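Local coordinates for protein metallo-beta-lactamase 1 (Acinetobacter baumannii, PDB 5MMD) that probably hydrolyses beta-lactams to substituted beta-amino acids, as a class B metallo-beta-lactamase with two zinc ions in its active site, at residues I75-H80 / I154-C159; Y134-G139 / G158-S163. All blocks are in the same frame, centred on the assembly; numbering follows the deposited sequence.

Contact 1. Residues I75-H80 / I154-C159; sequences ISTHSH and ILYGGC. With ZN (zinc ion), chain E; ZN (zinc ion), chain C.
His78 and Cys159 meet at the dinuclear zinc centre, the imidazole presenting its edge to the sulfur. From His78 CB, CG is set between the backbone N and the carbonyl carbon (chi1 64°), which swings the CE1 edge of the ring up to Cys159. On one side of the ring, ND1 donates to water 1 at 2.7 Å; this water also gives a hydrogen bond to Thr77 OG1 and accepts one from Cys159 N. Next round the ring, CE1 lies 3.6 Å from Cys159 SG, which sits 80° off the ring normal. At the tip, NE2 binds the first zinc ion at 2.1 Å, a metal shared with His80 ND1 and His140. Cys159 SG holds the second zinc at 2.4 Å together with Asp82 and His201, and water 2 bridges the two metals. With both ring nitrogens engaged, the imidazole's rotation is fixed, and water 1 acts as a second-shell link between its ND1 and the cysteine backbone. Beside it, Thr77 OG1 lies 3.8 Å from Tyr156 CE2, at the edge of the phenol ring, and Thr77 CG2 touches the same carbon. Thr77 OG1 and Tyr156 OH both hydrogen-bond to Asp49 OD2. The contact thus joins the loop that follows strand 70-75 of one sheet to the segment 154-159 carried by strand 154-158 of the other, with helix 81-84 alongside and Thr77 resting on strand 146-149.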
# COMPACT_ATOMS: atom_id res chain seq x y z
N ILE A 75 2.51 1.80 -8.16
CA ILE A 75 2.39 2.91 -7.26
C ILE A 75 2.85 2.48 -5.84
O ILE A 75 2.53 1.37 -5.39
CB ILE A 75 0.96 3.48 -7.22
CG1 ILE A 75 0.91 4.60 -6.18
CG2 ILE A 75 -0.04 2.39 -6.93
CD1 ILE A 75 0.02 5.69 -6.50
N SER A 76 3.61 3.34 -5.15
CA SER A 76 3.99 3.05 -3.75
C SER A 76 3.25 4.02 -2.83
O SER A 76 3.20 5.22 -3.10
CB SER A 76 5.50 3.14 -3.53
OG SER A 76 6.17 2.20 -4.32
N THR A 77 2.67 3.49 -1.76
CA THR A 77 1.69 4.26 -0.99
C THR A 77 2.28 4.96 0.22
O THR A 77 1.61 5.77 0.86
CB THR A 77 0.50 3.35 -0.55
OG1 THR A 77 0.96 2.29 0.31
CG2 THR A 77 -0.16 2.73 -1.76
N HIS A 78 3.54 4.65 0.56
CA HIS A 78 4.35 5.60 1.34
C HIS A 78 5.80 5.21 1.18
O HIS A 78 6.10 4.23 0.47
CB HIS A 78 3.93 5.67 2.83
CG HIS A 78 4.12 4.41 3.61
ND1 HIS A 78 3.32 3.29 3.45
CD2 HIS A 78 4.96 4.12 4.65
CE1 HIS A 78 3.70 2.36 4.31
NE2 HIS A 78 4.67 2.85 5.06
N SER A 79 6.70 5.94 1.85
CA SER A 79 8.12 5.80 1.56
C SER A 79 8.81 4.54 2.13
O SER A 79 9.88 4.16 1.62
CB SER A 79 8.88 7.04 2.09
OG SER A 79 8.87 7.07 3.50
N HIS A 80 8.22 3.88 3.13
CA HIS A 80 8.92 2.77 3.83
C HIS A 80 9.29 1.62 2.89
O HIS A 80 8.63 1.35 1.87
CB HIS A 80 8.09 2.25 5.00
CG HIS A 80 8.05 3.20 6.16
ND1 HIS A 80 7.07 3.15 7.14
CD2 HIS A 80 8.87 4.23 6.50
CE1 HIS A 80 7.31 4.09 8.03
NE2 HIS A 80 8.38 4.77 7.66
N ILE A 154 -13.01 -2.30 -3.67
CA ILE A 154 -11.88 -2.77 -2.87
C ILE A 154 -11.03 -1.56 -2.49
O ILE A 154 -10.65 -0.75 -3.35
CB ILE A 154 -11.04 -3.83 -3.65
CG1 ILE A 154 -11.90 -5.10 -3.85
CG2 ILE A 154 -9.72 -4.13 -2.91
CD1 ILE A 154 -11.36 -6.15 -4.83
N LEU A 155 -10.79 -1.40 -1.20
CA LEU A 155 -9.90 -0.36 -0.73
C LEU A 155 -8.57 -0.95 -0.23
O LEU A 155 -8.55 -1.76 0.69
CB LEU A 155 -10.55 0.46 0.38
CG LEU A 155 -9.66 1.64 0.84
CD1 LEU A 155 -9.48 2.72 -0.26
CD2 LEU A 155 -10.25 2.27 2.10
N TYR A 156 -7.48 -0.56 -0.88
CA TYR A 156 -6.16 -0.88 -0.37
C TYR A 156 -5.75 0.22 0.61
O TYR A 156 -5.48 1.35 0.22
CB TYR A 156 -5.12 -1.01 -1.47
CG TYR A 156 -3.75 -1.27 -0.89
CD1 TYR A 156 -3.39 -2.52 -0.39
CD2 TYR A 156 -2.81 -0.24 -0.80
CE1 TYR A 156 -2.13 -2.76 0.15
CE2 TYR A 156 -1.56 -0.45 -0.24
CZ TYR A 156 -1.21 -1.71 0.22
OH TYR A 156 0.04 -1.89 0.76
N GLY A 157 -5.72 -0.13 1.89
CA GLY A 157 -5.45 0.83 2.94
C GLY A 157 -3.97 1.06 3.16
O GLY A 157 -3.58 2.09 3.71
N GLY A 158 -3.14 0.10 2.77
CA GLY A 158 -1.75 0.16 3.13
C GLY A 158 -1.57 0.25 4.65
O GLY A 158 -2.47 -0.10 5.43
N CYS A 159 -0.42 0.71 5.07
CA CYS A 159 -0.11 0.59 6.50
C CYS A 159 -0.84 1.64 7.29
O CYS A 159 -0.76 1.62 8.51
CB CYS A 159 1.38 0.66 6.69
SG CYS A 159 2.16 -0.57 5.67
ZN ZN E . 5.39 2.05 6.92
ZN ZN C . 4.30 -1.20 6.43
O HOH W 1 0.82 2.37 2.89
O HOH W 2 5.63 0.27 7.02

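Contact 2. Residues Y134-G139 / G158-S163; sequences YYPGGG and GCFIRS. With ZN (zinc ion), chain C.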
# COMPACT_ATOMS: atom_id res chain seq x y z
N TYR A 134 -6.03 8.36 -3.01
CA TYR A 134 -6.47 9.37 -2.07
C TYR A 134 -5.53 9.53 -0.88
O TYR A 134 -5.13 8.54 -0.24
CB TYR A 134 -7.85 9.02 -1.53
CG TYR A 134 -8.39 9.89 -0.40
CD1 TYR A 134 -8.55 11.23 -0.55
CD2 TYR A 134 -8.79 9.31 0.81
CE1 TYR A 134 -9.07 12.03 0.46
CE2 TYR A 134 -9.32 10.09 1.84
CZ TYR A 134 -9.46 11.46 1.64
OH TYR A 134 -9.97 12.29 2.63
N TYR A 135 -5.22 10.78 -0.56
CA TYR A 135 -4.52 11.09 0.68
C TYR A 135 -5.48 11.49 1.79
O TYR A 135 -6.08 12.58 1.74
CB TYR A 135 -3.52 12.20 0.41
CG TYR A 135 -2.76 12.67 1.62
CD1 TYR A 135 -1.85 11.84 2.25
CD2 TYR A 135 -2.93 13.96 2.10
CE1 TYR A 135 -1.12 12.29 3.36
CE2 TYR A 135 -2.21 14.41 3.22
CZ TYR A 135 -1.32 13.55 3.84
OH TYR A 135 -0.60 14.00 4.91
N PRO A 136 -5.62 10.65 2.81
CA PRO A 136 -6.55 10.93 3.90
C PRO A 136 -5.98 11.87 4.95
O PRO A 136 -6.72 12.39 5.76
CB PRO A 136 -6.84 9.54 4.49
CG PRO A 136 -5.55 8.77 4.27
CD PRO A 136 -5.00 9.31 2.95
N GLY A 137 -4.68 12.13 4.89
CA GLY A 137 -4.02 12.90 5.92
C GLY A 137 -3.08 11.96 6.64
O GLY A 137 -3.03 10.77 6.33
N GLY A 138 -2.33 12.48 7.62
CA GLY A 138 -1.30 11.66 8.23
C GLY A 138 -1.87 10.57 9.12
O GLY A 138 -2.99 10.73 9.61
N GLY A 139 -1.10 9.50 9.33
CA GLY A 139 -1.50 8.39 10.20
C GLY A 139 -0.27 7.56 10.55
O GLY A 139 0.55 7.99 11.33
N GLY A 158 -3.14 0.10 2.77
CA GLY A 158 -1.75 0.16 3.13
C GLY A 158 -1.57 0.25 4.65
O GLY A 158 -2.47 -0.10 5.43
N CYS A 159 -0.42 0.71 5.07
CA CYS A 159 -0.11 0.59 6.50
C CYS A 159 -0.84 1.64 7.29
O CYS A 159 -0.76 1.62 8.51
CB CYS A 159 1.38 0.66 6.69
SG CYS A 159 2.16 -0.57 5.67
N PHE A 160 -1.57 2.51 6.60
CA PHE A 160 -2.50 3.43 7.22
C PHE A 160 -3.65 2.70 7.90
O PHE A 160 -4.34 3.27 8.78
CB PHE A 160 -3.07 4.39 6.15
CG PHE A 160 -4.12 5.34 6.65
CD1 PHE A 160 -3.78 6.40 7.47
CD2 PHE A 160 -5.47 5.19 6.30
CE1 PHE A 160 -4.73 7.28 7.94
CE2 PHE A 160 -6.42 6.08 6.75
CZ PHE A 160 -6.05 7.13 7.59
N ILE A 161 -3.90 1.47 7.44
CA ILE A 161 -5.02 0.68 7.95
C ILE A 161 -4.48 -0.55 8.62
O ILE A 161 -3.64 -1.25 8.05
CB ILE A 161 -6.04 0.26 6.81
CG1 ILE A 161 -6.72 1.49 6.21
CG2 ILE A 161 -7.09 -0.74 7.35
CD1 ILE A 161 -7.41 2.40 7.24
N ARG A 162 -4.94 -0.81 9.84
CA ARG A 162 -4.53 -1.97 10.60
C ARG A 162 -5.48 -3.15 10.45
O ARG A 162 -6.69 -2.97 10.30
CB ARG A 162 -4.43 -1.61 12.08
CG ARG A 162 -3.42 -0.48 12.33
CD ARG A 162 -1.98 -0.93 12.05
NE ARG A 162 -1.54 -1.89 13.07
CZ ARG A 162 -0.45 -2.65 12.99
NH1 ARG A 162 0.37 -2.60 11.92
NH2 ARG A 162 -0.17 -3.45 14.00
N SER A 163 -4.91 -4.35 10.51
CA SER A 163 -5.69 -5.57 10.45
C SER A 163 -6.54 -5.73 11.70
O SER A 163 -6.19 -5.23 12.80
CB SER A 163 -4.77 -6.78 10.28
OG SER A 163 -4.09 -7.01 11.48
ZN ZN C . 4.30 -1.20 6.43
O HOH W 2 5.63 0.27 7.02
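Pro136 CG stands over one face of the Phe160 ring, 3.8 Å from its centroid and 16° off the normal, in a CH-pi contact displaced toward the rim. The closest carbon there is Phe160 CZ, at 3.7 Å from CG, while Pro136 CB adds a looser touch to the same atom. At the ring edge the glycine run takes over: with no side chain at Gly139, its CA comes up to 4.1 Å from Phe160 CD1, and Gly138 O is also near the ring plane. With CG anti to the backbone N (chi1 176°), the Phe160 ring extends away from its turn so that one face meets Pro136 and its CD1 edge meets Gly139. Behind it, that type I beta turn from Gly158 to Ile161, closed by Ile161 N to Gly158 O at 2.9 Å, positions the residue directly after the zinc ligand Cys159. Farther out, Trp180 stacks on the Phe160 ring and donates to Phe160 O, while Ser183 OG and Asn186 ND2 hydrogen-bond to Gly138 O and Pro136 O, respectively. The two loops, following strands 131-134 and 154-158, therefore pack together against helix 180-190, with Val146 of strand 146-149 also touching the phenylalanine.

Both contacts are buried and share Gly158 and Cys159, which lie in the type I turn that begins at Gly158. Contact 1 lies almost at the centre of the chain, where a loop from one sheet meets a strand of the other in the alpha-beta/beta-alpha metallo-beta-lactamase fold. Its chemistry is mainly metal and water: the segments bind different zinc ions bridged by water 2, and water 1 links them again, beside a small threonine-tyrosine contact. Contact 2 lies farther out, toward helix 180-190, and is apolar, built from a proline, an aromatic ring and glycine backbone. Cys159 serves the zinc site while the next residue faces loop 134-139, which leads directly into the zinc ligand His140.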